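Side-chain contacts in anaphase-promoting complex subunit cut9 (Schizosaccharomyces pombe, PDB 2XPI), which forms part of the anaphase-promoting complex/cyclosome, an E3 ubiquitin ligase that controls mitosis and G1, pairing with itself and binding hcn1 through its tetratricopeptide repeats: residues E235-L240 with S273-K278; V241-L246 with D403-P408; L279-H284 with A312-V317; R290-L295 with S305-C310. All blocks are in the same frame, centred on the assembly; numbering follows the deposited sequence.

In the fold
The four contacts join parts of one array of helical TPR repeats. Contacts 1 and 4 are buried: the first joins repeats 5 and 6 through stacked aromatic rings, the second joins repeats 6 and 7 through leucine, cysteine and the methylenes of a glutamate. They touch one another, the K278–D306 salt bridge running between them, and both reach the second subunit. Contacts 2 and 3 lie nearer the surface and use loops shaped by Asx turns, meeting through methylenes, a methyl pair and oxygens near carbon. Contact 2 shares helix 234-242 with contact 1 but reaches from repeat 5 to the loop leading into repeat 10; contact 3 shares helix 305-317 with contact 4.

Contact 1: E235-L240 with S273-K278; sequences EAFDQL and SLYMLK
The phenyl ring of F237 lies against the phenol ring of Y275 in a face-to-face stack, the centroids 4.5 Å apart and the planes tilted by 22°. The overlap is partial: CD2 and CE2 of F237 sit above one face of the tyrosine ring, near its rim, and F237 CE2 comes within 4.0 Å of Y275 CD2. F237 reaches across because its CG is trans to the backbone N (chi1 -170°), which carries the ring toward residues 273-278. Y275 has CG turned beside its own N (chi1 -78°); the ring projects from its helix and offers a face to F237 while OH runs on to the carbonyl oxygen of A231. In the TPR array, residues 235-240 belong to repeat 5 and residues 273-278 to repeat 6, so the stack fills part of the joint between consecutive repeats. K278 closes the phenyl ring from another direction, meeting its edge and not its face. Here the aliphatic root of the lysine does the touching, K278 CG standing 3.7 Å from F237 CE2. A bend at chi2 leads the rest of the chain off the ring, and NZ forms a salt bridge with D306. The F237 ring also edges past the Y275 backbone, with F237 CZ 3.9 Å from Y275 O. V255 of helix 248-257 and L227 of helix 216-229 add to the apolar surroundings of F237, and W90 of the second subunit packs on Y275.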
# COMPACT_ATOMS: atom_id res chain seq x y z
N GLU A 235 -16.96 -12.26 -1.17
CA GLU A 235 -16.19 -11.43 -2.10
C GLU A 235 -16.72 -11.67 -3.50
O GLU A 235 -16.71 -10.76 -4.33
CB GLU A 235 -14.67 -11.71 -2.13
CG GLU A 235 -13.84 -11.27 -0.94
CD GLU A 235 -13.63 -9.77 -0.78
OE1 GLU A 235 -13.23 -9.04 -1.71
OE2 GLU A 235 -13.82 -9.31 0.36
N ALA A 236 -17.11 -12.92 -3.78
CA ALA A 236 -17.72 -13.30 -5.05
C ALA A 236 -19.09 -12.62 -5.27
O ALA A 236 -19.31 -11.97 -6.29
CB ALA A 236 -17.87 -14.80 -5.13
N PHE A 237 -19.99 -12.80 -4.31
CA PHE A 237 -21.30 -12.15 -4.29
C PHE A 237 -21.15 -10.66 -4.51
O PHE A 237 -21.84 -10.06 -5.34
CB PHE A 237 -21.94 -12.39 -2.91
CG PHE A 237 -23.37 -12.00 -2.83
CD1 PHE A 237 -24.30 -12.51 -3.72
CD2 PHE A 237 -23.80 -11.12 -1.85
CE1 PHE A 237 -25.64 -12.14 -3.65
CE2 PHE A 237 -25.14 -10.76 -1.76
CZ PHE A 237 -26.06 -11.27 -2.66
N ASP A 238 -20.25 -10.06 -3.76
CA ASP A 238 -20.03 -8.64 -3.90
C ASP A 238 -19.55 -8.28 -5.31
O ASP A 238 -19.91 -7.24 -5.83
CB ASP A 238 -19.08 -8.13 -2.83
CG ASP A 238 -18.71 -6.68 -3.03
OD1 ASP A 238 -17.52 -6.38 -3.25
OD2 ASP A 238 -19.64 -5.83 -3.01
N GLN A 239 -18.73 -9.13 -5.93
CA GLN A 239 -18.33 -8.89 -7.31
C GLN A 239 -19.52 -9.03 -8.26
O GLN A 239 -19.78 -8.14 -9.05
CB GLN A 239 -17.19 -9.81 -7.75
CG GLN A 239 -15.81 -9.42 -7.24
CD GLN A 239 -15.47 -7.95 -7.45
OE1 GLN A 239 -15.34 -7.48 -8.58
NE2 GLN A 239 -15.32 -7.21 -6.35
N LEU A 240 -20.24 -10.15 -8.19
CA LEU A 240 -21.42 -10.34 -9.03
C LEU A 240 -22.33 -9.13 -8.94
O LEU A 240 -22.62 -8.50 -9.94
CB LEU A 240 -22.18 -11.59 -8.63
CG LEU A 240 -21.49 -12.88 -9.06
CD1 LEU A 240 -22.01 -14.05 -8.27
CD2 LEU A 240 -21.65 -13.12 -10.56
N SER A 273 -31.17 -14.29 4.65
CA SER A 273 -31.84 -12.99 4.80
C SER A 273 -30.86 -11.83 4.59
O SER A 273 -31.20 -10.81 4.00
CB SER A 273 -32.53 -12.84 6.16
OG SER A 273 -33.41 -13.92 6.47
N LEU A 274 -29.64 -11.98 5.10
CA LEU A 274 -28.61 -10.97 4.87
C LEU A 274 -28.38 -10.76 3.39
O LEU A 274 -28.29 -9.62 2.93
CB LEU A 274 -27.29 -11.38 5.53
CG LEU A 274 -26.82 -10.72 6.83
CD1 LEU A 274 -27.96 -10.31 7.72
CD2 LEU A 274 -25.88 -11.66 7.55
N TYR A 275 -28.28 -11.85 2.63
CA TYR A 275 -28.03 -11.75 1.20
C TYR A 275 -29.19 -11.10 0.45
O TYR A 275 -29.00 -10.21 -0.37
CB TYR A 275 -27.69 -13.13 0.62
CG TYR A 275 -26.27 -13.55 0.91
CD1 TYR A 275 -25.75 -14.74 0.42
CD2 TYR A 275 -25.45 -12.74 1.67
CE1 TYR A 275 -24.44 -15.10 0.68
CE2 TYR A 275 -24.16 -13.09 1.95
CZ TYR A 275 -23.66 -14.27 1.45
OH TYR A 275 -22.35 -14.60 1.74
N MET A 276 -30.41 -11.52 0.76
CA MET A 276 -31.59 -10.94 0.16
C MET A 276 -31.65 -9.41 0.35
O MET A 276 -32.18 -8.71 -0.50
CB MET A 276 -32.85 -11.64 0.67
CG MET A 276 -32.98 -13.08 0.12
SD MET A 276 -34.33 -14.06 0.84
CE MET A 276 -35.05 -12.75 1.79
N LEU A 277 -31.07 -8.90 1.43
CA LEU A 277 -31.05 -7.46 1.65
C LEU A 277 -30.22 -6.73 0.60
O LEU A 277 -30.36 -5.51 0.45
CB LEU A 277 -30.50 -7.10 3.03
CG LEU A 277 -31.23 -7.48 4.30
CD1 LEU A 277 -30.65 -6.65 5.43
CD2 LEU A 277 -32.74 -7.25 4.19
N LYS A 278 -29.34 -7.45 -0.10
CA LYS A 278 -28.48 -6.85 -1.12
C LYS A 278 -29.18 -6.71 -2.47
O LYS A 278 -28.65 -6.09 -3.40
CB LYS A 278 -27.21 -7.68 -1.30
CG LYS A 278 -26.28 -7.66 -0.11
CD LYS A 278 -26.14 -6.23 0.39
CE LYS A 278 -25.02 -6.06 1.40
NZ LYS A 278 -24.76 -4.60 1.62

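Contact 2: V241-L246 with D403-P408; sequences VSNHLL and DPQFGP
Q405 lays the first carbons of its side chain over the C-terminal end of helix 234-242, where its CG is 3.5 Å from N243 OD1. The same carbon lies 3.6 Å from S242 O, and Q405 CB follows at a slightly greater distance from that carbonyl, so two oxygens of residues 241-246 border the aliphatic part of the glutamine. The N243 and Q405 side chains meet at a slant with their amide planes 83° apart, nearly perpendicular; the approach is one of van der Waals contact between an oxygen and a methylene. H244 turns the edge of its imidazole to the backbone of Q405, with CD2 and NE2 each 3.5 Å from Q405 O, which lies in the ring plane. A Schellman motif with positive phi at H244 ends the helix; CG beside the backbone N (chi1 -56°) then sets the imidazole, with V241 O 3.4 Å above its plane, toward the rim. Segment 241-246 is in TPR repeat 5, whereas residues 407-408 open repeat 10, and such a meeting of distant repeats is consistent with the superhelical winding of a long TPR array. The Q405 backbone is shaped by a type I turn from D403 to F406, in which F406 N donates to D403 O. D403 OD1 adds an Asx turn, accepting from Q405 N at 3.1 Å from above the carboxylate plane. Further on, F406 packs against helix 373-385, H244 touches L436, and P408 rests on the backbone of the chain of another protein.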
# COMPACT_ATOMS: atom_id res chain seq x y z
N VAL A 241 -22.78 -8.81 -7.73
CA VAL A 241 -23.67 -7.68 -7.52
C VAL A 241 -23.09 -6.31 -7.90
O VAL A 241 -23.77 -5.51 -8.53
CB VAL A 241 -24.13 -7.65 -6.06
CG1 VAL A 241 -24.76 -6.32 -5.75
CG2 VAL A 241 -25.07 -8.81 -5.78
N SER A 242 -21.84 -6.04 -7.55
CA SER A 242 -21.20 -4.75 -7.87
C SER A 242 -20.82 -4.55 -9.32
O SER A 242 -20.75 -3.42 -9.78
CB SER A 242 -19.95 -4.54 -7.03
OG SER A 242 -20.29 -3.96 -5.79
N ASN A 243 -20.51 -5.64 -10.02
CA ASN A 243 -20.17 -5.58 -11.44
C ASN A 243 -21.41 -5.84 -12.28
O ASN A 243 -21.34 -5.93 -13.51
CB ASN A 243 -19.07 -6.59 -11.78
CG ASN A 243 -17.68 -6.09 -11.42
OD1 ASN A 243 -17.42 -4.89 -11.43
ND2 ASN A 243 -16.78 -7.03 -11.11
N HIS A 244 -22.54 -5.96 -11.59
CA HIS A 244 -23.85 -6.13 -12.23
C HIS A 244 -23.79 -7.22 -13.29
O HIS A 244 -24.37 -7.09 -14.36
CB HIS A 244 -24.34 -4.80 -12.81
CG HIS A 244 -24.39 -3.69 -11.80
ND1 HIS A 244 -25.38 -3.60 -10.85
CD2 HIS A 244 -23.57 -2.63 -11.60
CE1 HIS A 244 -25.17 -2.54 -10.09
NE2 HIS A 244 -24.08 -1.93 -10.53
N LEU A 245 -23.09 -8.30 -12.98
CA LEU A 245 -22.98 -9.42 -13.90
C LEU A 245 -24.29 -10.22 -13.99
O LEU A 245 -24.43 -11.08 -14.85
CB LEU A 245 -21.83 -10.35 -13.49
CG LEU A 245 -20.44 -10.11 -14.06
CD1 LEU A 245 -20.24 -8.67 -14.44
CD2 LEU A 245 -19.41 -10.52 -13.04
N LEU A 246 -25.23 -9.93 -13.09
CA LEU A 246 -26.49 -10.66 -13.07
C LEU A 246 -27.73 -9.80 -13.31
O LEU A 246 -27.76 -8.61 -12.98
CB LEU A 246 -26.65 -11.39 -11.74
CG LEU A 246 -25.64 -12.50 -11.46
CD1 LEU A 246 -26.23 -13.42 -10.44
CD2 LEU A 246 -25.34 -13.26 -12.73
N ASP A 403 -15.11 4.77 -11.90
CA ASP A 403 -15.79 3.50 -11.67
C ASP A 403 -16.91 3.29 -12.68
O ASP A 403 -18.08 3.61 -12.42
CB ASP A 403 -16.32 3.42 -10.24
CG ASP A 403 -16.90 2.04 -9.92
OD1 ASP A 403 -16.95 1.19 -10.85
OD2 ASP A 403 -17.29 1.82 -8.74
N PRO A 404 -16.56 2.73 -13.84
CA PRO A 404 -17.48 2.53 -14.96
C PRO A 404 -18.66 1.65 -14.57
O PRO A 404 -19.63 1.56 -15.31
CB PRO A 404 -16.63 1.81 -15.99
CG PRO A 404 -15.20 2.05 -15.60
CD PRO A 404 -15.20 2.24 -14.12
N GLN A 405 -18.57 1.00 -13.43
CA GLN A 405 -19.66 0.14 -12.97
C GLN A 405 -20.65 0.90 -12.08
O GLN A 405 -21.71 0.38 -11.70
CB GLN A 405 -19.09 -1.07 -12.22
CG GLN A 405 -19.39 -2.40 -12.90
CD GLN A 405 -18.74 -2.56 -14.25
OE1 GLN A 405 -17.64 -2.07 -14.49
NE2 GLN A 405 -19.42 -3.24 -15.15
N PHE A 406 -20.32 2.16 -11.79
CA PHE A 406 -21.08 3.01 -10.89
C PHE A 406 -22.33 3.64 -11.53
O PHE A 406 -22.26 4.71 -12.13
CB PHE A 406 -20.16 4.12 -10.36
CG PHE A 406 -20.66 4.76 -9.10
CD1 PHE A 406 -21.31 4.00 -8.14
CD2 PHE A 406 -20.47 6.11 -8.87
CE1 PHE A 406 -21.77 4.59 -6.97
CE2 PHE A 406 -20.92 6.69 -7.72
CZ PHE A 406 -21.57 5.93 -6.76
N GLY A 407 -23.46 2.97 -11.37
CA GLY A 407 -24.70 3.37 -12.01
C GLY A 407 -25.19 4.78 -11.77
O GLY A 407 -25.46 5.49 -12.73
N PRO A 408 -25.32 5.20 -10.50
CA PRO A 408 -25.71 6.57 -10.15
C PRO A 408 -24.97 7.65 -10.93
O PRO A 408 -25.57 8.67 -11.27
CB PRO A 408 -25.38 6.66 -8.65
CG PRO A 408 -25.56 5.28 -8.15
CD PRO A 408 -25.14 4.36 -9.28

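Contact 3: L279-H284 with A312-V317; sequences LNKTSH and ADTLFV
K281 throws its methylene chain across T314 at about a right angle, with K281 CG 3.9 Å from T314 CB and, further along, K281 CE 4.1 Å from D313 CB. This is the close side of the contact. Successive bends at chi2 (55°) and chi3 (58°) curl the lysine back, and NZ donates to L279 O at 3.1 Å, in the carbonyl plane. The ammonium lies 5.0 Å from D313 OD2, too far for a salt bridge, although the opposite charges probably attract weakly. T314 OG1 is tied to C310 O in its own helix. The other side is looser: T282 meets V317 by methyl groups alone, T282 CG2 being 4.4 Å from V317 CG2, and the neighbouring S283 is exposed to solvent. Stiffness there comes from N280, whose OD1 accepts from T282 N (an Asx turn) and S283 N (an Asx motif), and also from both hydroxyls, the T282 OG1 bond lying on a lone pair. The loop thus joins helix 268-276 to helix 285-296 while leaning on helix 305-317; H284 stacks on W252 of helix 248-257, and D313 touches L344 of helix 342-352.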
# COMPACT_ATOMS: atom_id res chain seq x y z
N LEU A 279 -30.38 -7.28 -2.56
CA LEU A 279 -31.00 -7.61 -3.83
C LEU A 279 -32.05 -6.63 -4.32
O LEU A 279 -32.33 -5.63 -3.66
CB LEU A 279 -31.65 -8.98 -3.72
CG LEU A 279 -30.83 -10.20 -4.13
CD1 LEU A 279 -29.34 -9.92 -4.16
CD2 LEU A 279 -31.18 -11.35 -3.21
N ASN A 280 -32.62 -6.93 -5.48
CA ASN A 280 -33.68 -6.12 -6.06
C ASN A 280 -34.89 -6.01 -5.14
O ASN A 280 -35.59 -7.00 -4.86
CB ASN A 280 -34.13 -6.68 -7.41
CG ASN A 280 -35.09 -5.74 -8.11
OD1 ASN A 280 -36.30 -5.75 -7.87
ND2 ASN A 280 -34.54 -4.89 -8.99
N LYS A 281 -35.16 -4.78 -4.71
CA LYS A 281 -36.23 -4.48 -3.77
C LYS A 281 -37.65 -4.78 -4.28
O LYS A 281 -38.53 -5.05 -3.47
CB LYS A 281 -36.14 -3.01 -3.34
CG LYS A 281 -36.08 -2.81 -1.85
CD LYS A 281 -34.93 -3.59 -1.24
CE LYS A 281 -33.61 -3.19 -1.86
NZ LYS A 281 -32.46 -3.84 -1.17
N THR A 282 -37.86 -4.72 -5.59
CA THR A 282 -39.23 -4.73 -6.14
C THR A 282 -39.81 -6.10 -6.52
O THR A 282 -41.00 -6.34 -6.32
CB THR A 282 -39.40 -3.73 -7.34
OG1 THR A 282 -38.88 -4.30 -8.55
CG2 THR A 282 -38.72 -2.40 -7.05
N SER A 283 -38.97 -6.99 -7.05
CA SER A 283 -39.48 -8.21 -7.69
C SER A 283 -39.98 -9.29 -6.74
O SER A 283 -40.89 -10.05 -7.07
CB SER A 283 -38.43 -8.79 -8.65
OG SER A 283 -37.14 -8.79 -8.07
N HIS A 284 -39.38 -9.37 -5.56
CA HIS A 284 -39.71 -10.40 -4.59
C HIS A 284 -40.04 -9.75 -3.26
O HIS A 284 -39.44 -10.06 -2.23
CB HIS A 284 -38.54 -11.35 -4.41
CG HIS A 284 -38.20 -12.12 -5.64
ND1 HIS A 284 -38.35 -13.48 -5.73
CD2 HIS A 284 -37.74 -11.71 -6.85
CE1 HIS A 284 -37.98 -13.88 -6.94
NE2 HIS A 284 -37.61 -12.83 -7.63
N ALA A 312 -34.33 2.03 3.26
CA ALA A 312 -34.18 3.34 2.67
C ALA A 312 -34.41 3.27 1.17
O ALA A 312 -35.09 4.11 0.59
CB ALA A 312 -32.78 3.90 2.97
N ASP A 313 -33.85 2.24 0.54
CA ASP A 313 -34.02 2.02 -0.87
C ASP A 313 -35.46 1.72 -1.19
O ASP A 313 -35.98 2.17 -2.20
CB ASP A 313 -33.15 0.85 -1.34
CG ASP A 313 -31.93 1.31 -2.10
OD1 ASP A 313 -32.07 2.08 -3.10
OD2 ASP A 313 -30.81 0.89 -1.70
N THR A 314 -36.10 0.94 -0.33
CA THR A 314 -37.51 0.64 -0.50
C THR A 314 -38.34 1.92 -0.39
O THR A 314 -39.23 2.15 -1.19
CB THR A 314 -38.01 -0.42 0.51
OG1 THR A 314 -37.31 -1.65 0.30
CG2 THR A 314 -39.49 -0.67 0.34
N LEU A 315 -38.02 2.75 0.59
CA LEU A 315 -38.66 4.04 0.79
C LEU A 315 -38.40 4.99 -0.38
O LEU A 315 -39.25 5.79 -0.75
CB LEU A 315 -38.13 4.67 2.08
CG LEU A 315 -38.88 4.53 3.41
CD1 LEU A 315 -40.19 3.75 3.28
CD2 LEU A 315 -37.97 3.93 4.47
N PHE A 316 -37.21 4.91 -0.97
CA PHE A 316 -36.89 5.74 -2.11
C PHE A 316 -37.69 5.36 -3.36
O PHE A 316 -38.14 6.23 -4.10
CB PHE A 316 -35.40 5.67 -2.40
CG PHE A 316 -34.94 6.65 -3.42
CD1 PHE A 316 -34.59 7.94 -3.05
CD2 PHE A 316 -34.83 6.29 -4.76
CE1 PHE A 316 -34.14 8.84 -3.99
CE2 PHE A 316 -34.39 7.19 -5.70
CZ PHE A 316 -34.05 8.47 -5.31
N VAL A 317 -37.88 4.07 -3.59
CA VAL A 317 -38.75 3.61 -4.67
C VAL A 317 -40.17 4.17 -4.54
O VAL A 317 -40.78 4.55 -5.55
CB VAL A 317 -38.85 2.09 -4.70
CG1 VAL A 317 -40.08 1.67 -5.48
CG2 VAL A 317 -37.60 1.52 -5.33

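Contact 4: R290-L295 with S305-C310; sequences RAEDYL and SDLLLC
E292 and L307 carry most of the apolar contact, their side chains crossing at about a right angle. E292 CG rests 3.9 Å from L307 CD2 and 4.0 Å from C310 SG, so a single methylene bridges two positions one turn apart on helix 305-317. L307 points at the other helix with CG trans to its N (chi1 -169°), presenting both methyls. L295 stands on the flank at a longer distance, and L277 packs on L307 and C310 from outside the pair. Across the two segments the polar group involved is the glutamate tip. A bend at chi2 (-73°) brings the carboxylate round over the leucine, where E292 OE2 lies 3.7 Å from L307 CD2. That oxygen is gripped by a salt bridge to K311 and a hydrogen bond from S296 OG, bonds that probably favour the charged form beside the apolar methyls. D306 also forms a salt bridge to K109 of the second subunit. Residues 290-295 lie near the end of repeat 6 and residues 306-310 open repeat 7; this packing of one repeat's second helix against the next repeat's first is characteristic of the TPR solenoid, here within the repeats that mediate homodimerization.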
# COMPACT_ATOMS: atom_id res chain seq x y z
N ARG A 290 -40.11 -10.75 4.98
CA ARG A 290 -39.92 -11.62 6.14
C ARG A 290 -38.45 -11.70 6.51
O ARG A 290 -38.10 -11.94 7.67
CB ARG A 290 -40.48 -13.01 5.88
CG ARG A 290 -40.14 -13.58 4.52
CD ARG A 290 -40.58 -15.03 4.46
NE ARG A 290 -40.73 -15.48 3.08
CZ ARG A 290 -41.77 -15.16 2.31
NH1 ARG A 290 -42.74 -14.38 2.78
NH2 ARG A 290 -41.83 -15.62 1.07
N ALA A 291 -37.58 -11.51 5.52
CA ALA A 291 -36.15 -11.43 5.75
C ALA A 291 -35.87 -10.19 6.56
O ALA A 291 -35.06 -10.20 7.48
CB ALA A 291 -35.42 -11.35 4.45
N GLU A 292 -36.55 -9.11 6.19
CA GLU A 292 -36.41 -7.84 6.88
C GLU A 292 -37.05 -7.92 8.27
O GLU A 292 -36.60 -7.26 9.22
CB GLU A 292 -37.05 -6.72 6.05
CG GLU A 292 -36.66 -5.30 6.47
CD GLU A 292 -37.32 -4.86 7.78
OE1 GLU A 292 -38.54 -5.11 7.97
OE2 GLU A 292 -36.62 -4.27 8.63
N ASP A 293 -38.08 -8.75 8.41
CA ASP A 293 -38.70 -8.91 9.71
C ASP A 293 -37.86 -9.79 10.63
O ASP A 293 -37.59 -9.45 11.78
CB ASP A 293 -40.11 -9.45 9.58
CG ASP A 293 -41.11 -8.64 10.36
OD1 ASP A 293 -40.90 -7.41 10.47
OD2 ASP A 293 -42.09 -9.22 10.88
N TYR A 294 -37.45 -10.94 10.10
CA TYR A 294 -36.58 -11.84 10.82
C TYR A 294 -35.35 -11.11 11.38
O TYR A 294 -35.03 -11.24 12.56
CB TYR A 294 -36.14 -12.99 9.92
CG TYR A 294 -35.25 -13.99 10.58
CD1 TYR A 294 -35.67 -14.68 11.72
CD2 TYR A 294 -33.99 -14.27 10.08
CE1 TYR A 294 -34.85 -15.63 12.33
CE2 TYR A 294 -33.17 -15.20 10.67
CZ TYR A 294 -33.60 -15.87 11.79
OH TYR A 294 -32.77 -16.80 12.38
N LEU A 295 -34.69 -10.32 10.54
CA LEU A 295 -33.47 -9.62 10.96
C LEU A 295 -33.71 -8.48 11.96
O LEU A 295 -32.85 -8.19 12.80
CB LEU A 295 -32.70 -9.11 9.74
CG LEU A 295 -31.63 -10.01 9.13
CD1 LEU A 295 -31.58 -11.39 9.76
CD2 LEU A 295 -31.83 -10.10 7.64
N SER A 305 -26.18 -0.89 9.21
CA SER A 305 -26.18 -0.10 7.99
C SER A 305 -26.85 -0.84 6.80
O SER A 305 -27.65 -0.26 6.07
CB SER A 305 -24.75 0.32 7.66
OG SER A 305 -24.57 0.41 6.25
N ASP A 306 -26.52 -2.11 6.63
CA ASP A 306 -27.09 -2.93 5.56
C ASP A 306 -28.61 -3.10 5.69
O ASP A 306 -29.32 -3.11 4.69
CB ASP A 306 -26.39 -4.30 5.49
CG ASP A 306 -24.91 -4.20 5.10
OD1 ASP A 306 -24.58 -3.47 4.13
OD2 ASP A 306 -24.06 -4.84 5.75
N LEU A 307 -29.11 -3.23 6.91
CA LEU A 307 -30.55 -3.40 7.13
C LEU A 307 -31.30 -2.08 6.90
O LEU A 307 -32.39 -2.06 6.34
CB LEU A 307 -30.80 -3.92 8.55
CG LEU A 307 -32.18 -4.43 9.00
CD1 LEU A 307 -32.89 -3.42 9.90
CD2 LEU A 307 -33.05 -4.80 7.83
N LEU A 308 -30.71 -0.98 7.33
CA LEU A 308 -31.36 0.31 7.20
C LEU A 308 -31.43 0.68 5.72
O LEU A 308 -32.38 1.33 5.26
CB LEU A 308 -30.64 1.36 8.05
CG LEU A 308 -30.98 1.11 9.52
CD1 LEU A 308 -30.40 2.14 10.47
CD2 LEU A 308 -32.48 1.06 9.67
N LEU A 309 -30.43 0.23 4.98
CA LEU A 309 -30.42 0.38 3.54
C LEU A 309 -31.45 -0.44 2.69
O LEU A 309 -31.83 0.09 1.65
CB LEU A 309 -29.00 0.24 3.00
CG LEU A 309 -28.11 1.47 2.82
CD1 LEU A 309 -26.94 1.06 1.96
CD2 LEU A 309 -28.82 2.62 2.14
N CYS A 310 -31.90 -1.68 3.05
CA CYS A 310 -33.05 -2.27 2.31
C CYS A 310 -34.16 -1.24 2.45
O CYS A 310 -34.71 -0.80 1.46
CB CYS A 310 -33.59 -3.71 2.73
SG CYS A 310 -35.51 -3.85 2.91